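Local coordinates for phenazine biosynthesis protein, PhzF family (PDB 3EDN), which is of unproven activity but belongs to the PhzF family, whose diaminopimelate-epimerase-like fold suggests an isomerase-type role in or related to phenazine biosynthesis, at residues A[128-133]-A[154-159]; A[5-10]-A[292-297]. All coordinates share one frame; numbering follows the deposited sequence.

Interaction 1. Residues A[128-133]-A[154-159]; sequences FKDFAG and PIVYGS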
# COMPACT_ATOMS: atom_id res chain seq x y z
N PHE A 128 18.69 28.17 12.96
CA PHE A 128 20.06 28.00 13.42
C PHE A 128 20.15 28.02 14.95
O PHE A 128 19.38 28.73 15.60
CB PHE A 128 20.95 29.12 12.88
CG PHE A 128 21.14 29.10 11.39
CD1 PHE A 128 21.99 28.18 10.79
CD2 PHE A 128 20.48 30.02 10.59
CE1 PHE A 128 22.17 28.15 9.41
CE2 PHE A 128 20.65 30.01 9.20
CZ PHE A 128 21.49 29.08 8.61
N LYS A 129 21.12 27.29 15.49
CA LYS A 129 21.50 27.38 16.91
C LYS A 129 23.03 27.42 16.98
O LYS A 129 23.69 26.71 16.23
CB LYS A 129 21.01 26.16 17.67
CG LYS A 129 19.52 25.90 17.55
CD LYS A 129 19.11 24.64 18.32
CE LYS A 129 17.58 24.49 18.39
NZ LYS A 129 16.96 25.47 19.34
N ASP A 130 23.61 28.23 17.87
CA ASP A 130 25.06 28.25 18.00
C ASP A 130 25.58 26.94 18.57
O ASP A 130 24.91 26.29 19.37
CB ASP A 130 25.55 29.45 18.83
CG ASP A 130 25.74 30.72 18.00
OD1 ASP A 130 25.24 30.78 16.85
OD2 ASP A 130 26.40 31.66 18.50
N PHE A 131 26.76 26.52 18.12
CA PHE A 131 27.42 25.35 18.68
C PHE A 131 28.26 25.82 19.85
O PHE A 131 29.16 26.64 19.67
CB PHE A 131 28.29 24.68 17.62
CG PHE A 131 29.20 23.63 18.19
CD1 PHE A 131 28.70 22.39 18.57
CD2 PHE A 131 30.56 23.87 18.33
CE1 PHE A 131 29.53 21.42 19.09
CE2 PHE A 131 31.40 22.90 18.85
CZ PHE A 131 30.88 21.67 19.23
N ALA A 132 27.98 25.28 21.03
CA ALA A 132 28.65 25.74 22.24
C ALA A 132 29.62 24.71 22.82
O ALA A 132 30.18 24.93 23.90
CB ALA A 132 27.62 26.14 23.29
N GLY A 133 29.82 23.61 22.10
CA GLY A 133 30.69 22.53 22.54
C GLY A 133 32.17 22.80 22.32
O GLY A 133 32.57 23.94 22.06
N PRO A 154 31.27 31.06 11.93
CA PRO A 154 30.74 30.33 13.07
C PRO A 154 30.34 28.89 12.79
O PRO A 154 29.86 28.57 11.70
CB PRO A 154 29.50 31.15 13.49
CG PRO A 154 29.07 31.85 12.25
CD PRO A 154 30.31 32.04 11.40
N ILE A 155 30.55 28.04 13.78
CA ILE A 155 30.03 26.67 13.76
C ILE A 155 28.62 26.75 14.30
O ILE A 155 28.38 27.30 15.39
CB ILE A 155 30.89 25.73 14.61
CG1 ILE A 155 32.36 25.76 14.16
CG2 ILE A 155 30.33 24.31 14.56
CD1 ILE A 155 33.33 25.11 15.17
N VAL A 156 27.66 26.23 13.53
CA VAL A 156 26.26 26.30 13.94
C VAL A 156 25.54 25.01 13.58
O VAL A 156 25.92 24.31 12.64
CB VAL A 156 25.50 27.47 13.27
CG1 VAL A 156 26.13 28.80 13.66
CG2 VAL A 156 25.44 27.31 11.74
N TYR A 157 24.50 24.70 14.34
CA TYR A 157 23.50 23.72 13.94
C TYR A 157 22.56 24.47 13.02
O TYR A 157 22.19 25.60 13.31
CB TYR A 157 22.67 23.27 15.16
CG TYR A 157 23.41 22.48 16.21
CD1 TYR A 157 23.60 21.11 16.07
CD2 TYR A 157 23.89 23.09 17.37
CE1 TYR A 157 24.27 20.35 17.04
CE2 TYR A 157 24.57 22.36 18.34
CZ TYR A 157 24.75 20.99 18.17
OH TYR A 157 25.40 20.25 19.12
N GLY A 158 22.17 23.83 11.92
CA GLY A 158 21.22 24.44 10.99
C GLY A 158 20.23 23.41 10.45
O GLY A 158 20.55 22.23 10.34
N SER A 159 19.01 23.85 10.16
CA SER A 159 17.99 22.97 9.61
C SER A 159 17.11 23.71 8.62
O SER A 159 16.64 24.82 8.92
CB SER A 159 17.07 22.48 10.71
OG SER A 159 15.92 21.86 10.14
O HOH W 1 26.42 22.34 21.54
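Lys129 and Tyr157 form the hydrogen-bonded pair of this short antiparallel ladder: Lys129 N gives to Tyr157 O at 3.0 Å, and Tyr157 N returns a bond of 2.9 Å to Lys129 O. Past the end of the strand, Phe131 N still reaches Ile155 O at 3.3 Å. Phe128 CA adds a C-H...O contact to Tyr157 O, so that this carbonyl oxygen meets both an N-H and a C-H.

Apolar contacts flank the ladder. At its Phe128 end, Phe128 CD1 meets Val156 CG2 at 3.7 Å, and the ring extends past Gly158, where no side chain stands in its way. Beyond the end of strand 128-130, Phe131 has CG anti to its own N (chi1 169°), which lays the side chain alongside Ile155, Phe131 CB to Ile155 CG2 3.7 Å. The edge of the Phe131 ring is met by Tyr157 OH, while Gly133 N of its own loop sits over one face.

Helix 230-244 packs on Phe128 and Val156 through Ala238, Tyr239 and Tyr243. Trp163 and Val165 of strand 163-168 touch Tyr157, and Leu138 of helix 135-141 closes on Phe131 and Ile155.

Interaction 2. Residues A[5-10]-A[292-297]; sequences NVFHYD and VKEFEV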
# COMPACT_ATOMS: atom_id res chain seq x y z
N ASN A 5 10.41 -3.40 -13.51
CA ASN A 5 11.51 -2.62 -14.04
C ASN A 5 11.80 -1.44 -13.13
O ASN A 5 10.91 -0.64 -12.82
CB ASN A 5 11.21 -2.13 -15.46
CG ASN A 5 11.17 -3.27 -16.47
OD1 ASN A 5 11.97 -4.21 -16.42
ND2 ASN A 5 10.26 -3.16 -17.43
N VAL A 6 13.05 -1.34 -12.68
CA VAL A 6 13.48 -0.28 -11.78
C VAL A 6 14.54 0.54 -12.48
O VAL A 6 15.45 0.00 -13.10
CB VAL A 6 14.04 -0.87 -10.48
CG1 VAL A 6 14.42 0.23 -9.48
CG2 VAL A 6 13.00 -1.79 -9.85
N PHE A 7 14.43 1.86 -12.38
CA PHE A 7 15.45 2.75 -12.93
C PHE A 7 16.34 3.28 -11.82
O PHE A 7 15.93 3.45 -10.67
CB PHE A 7 14.81 3.89 -13.71
CG PHE A 7 14.19 3.45 -15.00
CD1 PHE A 7 14.89 3.57 -16.19
CD2 PHE A 7 12.92 2.90 -15.02
CE1 PHE A 7 14.33 3.15 -17.38
CE2 PHE A 7 12.37 2.47 -16.20
CZ PHE A 7 13.07 2.60 -17.38
N HIS A 8 17.60 3.49 -12.19
CA HIS A 8 18.56 4.17 -11.34
C HIS A 8 18.88 5.49 -12.04
O HIS A 8 19.40 5.48 -13.17
CB HIS A 8 19.80 3.30 -11.24
CG HIS A 8 20.98 3.94 -10.58
ND1 HIS A 8 22.19 3.29 -10.46
CD2 HIS A 8 21.14 5.15 -10.00
CE1 HIS A 8 23.05 4.08 -9.85
NE2 HIS A 8 22.44 5.21 -9.56
N TYR A 9 18.51 6.62 -11.41
CA TYR A 9 18.95 7.95 -11.83
C TYR A 9 19.81 8.49 -10.72
O TYR A 9 19.54 8.20 -9.54
CB TYR A 9 17.75 8.90 -12.05
CG TYR A 9 17.16 8.78 -13.43
CD1 TYR A 9 16.53 7.61 -13.83
CD2 TYR A 9 17.23 9.83 -14.34
CE1 TYR A 9 16.00 7.48 -15.10
CE2 TYR A 9 16.70 9.72 -15.62
CZ TYR A 9 16.07 8.53 -15.98
OH TYR A 9 15.55 8.40 -17.25
N ASP A 10 20.84 9.25 -11.06
CA ASP A 10 21.62 9.95 -10.03
C ASP A 10 21.12 11.38 -9.95
O ASP A 10 21.06 12.07 -10.96
CB ASP A 10 23.12 9.96 -10.35
CG ASP A 10 23.85 8.75 -9.77
OD1 ASP A 10 23.21 7.89 -9.13
OD2 ASP A 10 25.08 8.71 -9.98
N VAL A 292 21.14 6.45 -15.11
CA VAL A 292 22.29 5.58 -14.91
C VAL A 292 22.05 4.19 -15.52
O VAL A 292 22.81 3.75 -16.41
CB VAL A 292 22.71 5.48 -13.43
CG1 VAL A 292 23.91 4.57 -13.31
CG2 VAL A 292 23.02 6.88 -12.89
N LYS A 293 21.01 3.51 -15.06
CA LYS A 293 20.68 2.19 -15.60
C LYS A 293 19.25 1.79 -15.32
O LYS A 293 18.54 2.45 -14.55
CB LYS A 293 21.62 1.11 -15.03
CG LYS A 293 21.57 0.91 -13.51
CD LYS A 293 22.54 -0.17 -13.10
CE LYS A 293 22.54 -0.38 -11.60
NZ LYS A 293 23.38 0.67 -10.93
N GLU A 294 18.83 0.68 -15.95
CA GLU A 294 17.54 0.08 -15.69
C GLU A 294 17.75 -1.40 -15.49
O GLU A 294 18.62 -1.99 -16.13
CB GLU A 294 16.61 0.30 -16.89
CG GLU A 294 15.24 -0.29 -16.68
CD GLU A 294 14.43 -0.41 -17.95
OE1 GLU A 294 14.87 0.09 -19.02
OE2 GLU A 294 13.32 -0.99 -17.88
N PHE A 295 17.00 -2.00 -14.58
CA PHE A 295 17.17 -3.43 -14.28
C PHE A 295 15.89 -4.02 -13.73
O PHE A 295 14.95 -3.31 -13.37
CB PHE A 295 18.31 -3.65 -13.30
CG PHE A 295 18.19 -2.82 -12.06
CD1 PHE A 295 17.49 -3.31 -10.96
CD2 PHE A 295 18.73 -1.55 -11.99
CE1 PHE A 295 17.36 -2.57 -9.81
CE2 PHE A 295 18.60 -0.79 -10.83
CZ PHE A 295 17.91 -1.30 -9.74
N GLU A 296 15.84 -5.36 -13.67
CA GLU A 296 14.64 -6.05 -13.25
C GLU A 296 14.79 -6.55 -11.84
O GLU A 296 15.86 -7.02 -11.45
CB GLU A 296 14.41 -7.28 -14.13
CG GLU A 296 14.14 -7.00 -15.59
CD GLU A 296 13.92 -8.29 -16.36
OE1 GLU A 296 14.19 -9.37 -15.80
OE2 GLU A 296 13.48 -8.21 -17.53
N VAL A 297 13.71 -6.43 -11.07
CA VAL A 297 13.62 -7.00 -9.73
C VAL A 297 12.44 -7.96 -9.72
O VAL A 297 11.38 -7.64 -10.25
CB VAL A 297 13.42 -5.90 -8.68
CG1 VAL A 297 13.28 -6.49 -7.29
CG2 VAL A 297 14.59 -4.90 -8.72
O HOH W 2 14.77 -3.84 -17.08
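His8 and Lys293 meet through both backbone and side chain. From His8 CB, which lies 3.7 Å from Lys293 CG, a first torsion of 171° turns CG away from the backbone N, bringing a face of the imidazole against Val292. Val292 CB stands over the ring centre, 3.6 Å from the centroid and 6° off the normal, a close CH-pi contact; CG1 of the valine leans toward ND1 and CE1, CG2 toward CD2 and NE2. At the rim, His8 ND1 accepts from Lys293 NZ at 2.9 Å, NZ lying in the ring plane after a bend at the last lysine torsion. At the far end His8 NE2 donates to Asp10 OD1 at 2.8 Å, so bonds at both nitrogens fix the ring's rotation. Phe45 meets the same ring from outside the pair.

On the sheet face that carries His8, Val6 CB sits over the Phe295 ring. Phe7 and Glu294 lie on the opposite face of the sheet, the Glu294 carboxylate stacked along the Phe7 ring with the planes 21° apart and Glu294 CD 3.4 Å from Phe7 CZ. A water donates to Asn5 OD1 and, weakly, to Glu294 OE2.

Val6 and Phe295 exchange two backbone bonds. His8 N gives to Lys293 O at 2.7 Å, while His8 O takes both Val292 N and Lys293 N. Two residues facing one is a classic beta bulge, here in the antiparallel pairing of the N-terminal strand 3-11 with the C-terminal strand 282-298 in a diaminopimelate epimerase-like fold.

Interactions 1 and 2 lie on opposite sides of the chain's centre, their own centres 39 Å apart and their nearest atoms about 23 Å apart, so they do not touch. Along the chain, interaction 1 is nested within the loop that interaction 2 closes: 5-10 and 292-297 bring the two ends of the protein together, whereas 128-133 and 154-159 are joined by a connection of 20 residues that includes helix 135-141. This placement is consistent with the two-lobed architecture of the family, with one contact in each lobe. A bound sulfate, probably from the crystallisation liquor, lies about 3 Å from the Phe7 side chain of interaction 2.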